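Local coordinates for HTH hxlR-type domain-containing protein (PDB 1Z7U), which probably binds DNA as a winged helix-turn-helix transcriptional regulator of the HxlR type, at residues 54-57 with 58-61. Residues are numbered along the deposited sequence; the frame is centred on the assembly and turned at random.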
ATOM      1  N   THR A  54       5.876 -14.729 -19.117  1.00 32.35           N
ATOM      2  CA  THR A  54       4.971 -14.107 -20.089  1.00 32.54           C
ATOM      3  C   THR A  54       3.577 -13.907 -19.485  1.00 32.01           C
ATOM      4  O   THR A  54       2.941 -12.868 -19.714  1.00 31.95           O
ATOM      5  CB  THR A  54       4.884 -14.879 -21.444  1.00 33.24           C
ATOM      6  OG1 THR A  54       4.540 -16.249 -21.205  1.00 35.45           O
ATOM      7  CG2 THR A  54       6.204 -14.826 -22.183  1.00 33.38           C
ATOM      8  N   ASP A  55       3.126 -14.883 -18.703  1.00 31.27           N
ATOM      9  CA  ASP A  55       1.846 -14.783 -17.987  1.00 31.96           C
ATOM     10  C   ASP A  55       1.778 -13.520 -17.121  1.00 31.10           C
ATOM     11  O   ASP A  55       0.845 -12.732 -17.241  1.00 31.53           O
ATOM     12  CB  ASP A  55       1.594 -16.037 -17.131  1.00 32.01           C
ATOM     13  CG  ASP A  55       0.251 -15.994 -16.399  1.00 34.59           C
ATOM     14  OD1 ASP A  55      -0.803 -16.185 -17.053  1.00 36.59           O
ATOM     15  OD2 ASP A  55       0.246 -15.782 -15.162  1.00 36.96           O
ATOM     16  N   ARG A  56       2.781 -13.336 -16.264  1.00 30.71           N
ATOM     17  CA  ARG A  56       2.922 -12.136 -15.441  1.00 30.06           C
ATOM     18  C   ARG A  56       2.890 -10.857 -16.245  1.00 29.61           C
ATOM     19  O   ARG A  56       2.132  -9.941 -15.921  1.00 29.28           O
ATOM     20  CB  ARG A  56       4.219 -12.189 -14.647  1.00 29.99           C
ATOM     21  CG  ARG A  56       4.053 -12.562 -13.184  1.00 31.25           C
ATOM     22  CD  ARG A  56       3.812 -14.048 -12.990  1.00 31.33           C
ATOM     23  NE  ARG A  56       2.442 -14.408 -13.316  1.00 31.99           N
ATOM     24  CZ  ARG A  56       1.433 -14.354 -12.454  1.00 33.65           C
ATOM     25  NH1 ARG A  56       1.634 -13.954 -11.198  1.00 32.35           N
ATOM     26  NH2 ARG A  56       0.218 -14.707 -12.852  1.00 33.92           N
ATOM     27  N   LEU A  57       3.700 -10.799 -17.303  1.00 29.15           N
ATOM     28  CA  LEU A  57       3.818  -9.586 -18.126  1.00 28.96           C
ATOM     29  C   LEU A  57       2.532  -9.268 -18.882  1.00 29.20           C
ATOM     30  O   LEU A  57       2.204  -8.104 -19.112  1.00 28.55           O
ATOM     31  CB  LEU A  57       4.998  -9.692 -19.095  1.00 28.93           C
ATOM     32  CG  LEU A  57       6.414  -9.756 -18.501  1.00 29.14           C
ATOM     33  CD1 LEU A  57       7.397 -10.335 -19.532  1.00 30.23           C
ATOM     34  CD2 LEU A  57       6.877  -8.390 -18.008  1.00 27.97           C
ATOM     35  N   ARG A  58       1.812 -10.319 -19.258  1.00 30.05           N
ATOM     36  CA  ARG A  58       0.527 -10.193 -19.927  1.00 30.94           C
ATOM     37  C   ARG A  58      -0.481  -9.551 -18.983  1.00 30.25           C
ATOM     38  O   ARG A  58      -1.161  -8.613 -19.360  1.00 30.29           O
ATOM     39  CB  ARG A  58       0.024 -11.568 -20.366  1.00 31.59           C
ATOM     40  CG  ARG A  58      -0.404 -11.632 -21.811  1.00 35.69           C
ATOM     41  CD  ARG A  58       0.562 -12.457 -22.666  1.00 40.97           C
ATOM     42  NE  ARG A  58       0.184 -13.880 -22.695  1.00 44.49           N
ATOM     43  CZ  ARG A  58       0.461 -14.725 -23.695  1.00 46.17           C
ATOM     44  NH1 ARG A  58       1.119 -14.308 -24.777  1.00 46.51           N
ATOM     45  NH2 ARG A  58       0.069 -15.993 -23.619  1.00 46.77           N
ATOM     46  N   GLU A  59      -0.553 -10.055 -17.750  1.00 30.03           N
ATOM     47  CA  GLU A  59      -1.463  -9.509 -16.736  1.00 30.09           C
ATOM     48  C   GLU A  59      -1.125  -8.063 -16.413  1.00 30.21           C
ATOM     49  O   GLU A  59      -2.023  -7.222 -16.312  1.00 29.94           O
ATOM     50  CB  GLU A  59      -1.447 -10.348 -15.456  1.00 30.04           C
ATOM     51  CG  GLU A  59      -2.049 -11.747 -15.607  1.00 30.19           C
ATOM     52  CD  GLU A  59      -2.397 -12.378 -14.277  1.00 31.79           C
ATOM     53  OE1 GLU A  59      -2.984 -13.486 -14.269  1.00 32.78           O
ATOM     54  OE2 GLU A  59      -2.090 -11.779 -13.229  1.00 32.08           O
HETATM   55  N   MSE A  60       0.169  -7.779 -16.279  1.00 29.75           N
HETATM   56  CA  MSE A  60       0.627  -6.439 -15.930  1.00 31.11           C
HETATM   57  C   MSE A  60       0.427  -5.433 -17.058  1.00 29.46           C
HETATM   58  O   MSE A  60       0.100  -4.283 -16.797  1.00 28.90           O
HETATM   59  CB  MSE A  60       2.080  -6.454 -15.466  1.00 30.11           C
HETATM   60  CG  MSE A  60       2.308  -7.249 -14.212  1.00 31.35           C
HETATM   61 SE   MSE A  60       4.209  -7.430 -13.856  1.00 37.51          SE
HETATM   62  CE  MSE A  60       4.534  -5.590 -13.024  1.00 30.55           C
ATOM     63  N   GLU A  61       0.615  -5.870 -18.303  1.00 29.23           N
ATOM     64  CA  GLU A  61       0.278  -5.046 -19.475  1.00 29.12           C
ATOM     65  C   GLU A  61      -1.230  -4.761 -19.540  1.00 28.67           C
ATOM     66  O   GLU A  61      -1.643  -3.638 -19.818  1.00 28.65           O
ATOM     67  CB  GLU A  61       0.763  -5.702 -20.785  1.00 28.93           C
ATOM     68  CG  GLU A  61       0.496  -4.829 -22.040  1.00 29.99           C
ATOM     69  CD  GLU A  61       0.903  -5.479 -23.382  1.00 30.23           C
ATOM     70  OE1 GLU A  61       1.064  -4.722 -24.367  1.00 31.56           O
ATOM     71  OE2 GLU A  61       1.065  -6.719 -23.452  1.00 30.09           O
TER
HETATM   72  O   HOH W   1       2.985  -7.978 -22.110  1.00 25.32           O
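Arg58 N, Glu59 N, Met60 N and Glu61 N each bond to the carbonyl oxygen four residues earlier, from Thr54 O to Leu57 O, with N-H...O angles of 149° to 165°, the i to i+4 ladder of an alpha-helix. These two turns belong to helix 50-63 of the winged helix-turn-helix domain, which runs from the helical part toward the two-stranded wing; by its place after helix 38-44 it is consistent with the recognition helix of such domains.

On one flank Asp55, Arg56 and Glu59 form a salt-bridge network. Asp55 OD2 receives Arg56 NH2 at 2.5 Å, nearly along its own C-O axis and close to the guanidinium plane, while Arg56 NE adds a weak bond to the same oxygen. Bends at chi2 and chi3 fold the arginine chain back to this carboxylate. The link from NH2 to Glu59 OE1 is looser, a long salt bridge of 3.7 Å, with guanidinium and carboxylate planes 53° apart. Asp55 OD2 and Glu59 OE1 come within 4.1 Å, and Arg56 NH2, which reaches both oxygens, probably offsets their like charge. Lys24 supplies Glu59 OE2 with a further salt bridge, and Arg56 NH1 donates to Lys22 O, tying the network to the start of helix 24-33 and the residues just before it.

Buried Met60, a selenomethionine, packs against Ile19, Leu27 and Val66, its CG 3.2 Å from Arg56 O. At exposed Glu61, one water donates to OE2 at 2.7 Å and, weakly, to Leu57 O at 3.1 Å, the carbonyl oxygen that also accepts Glu61 N.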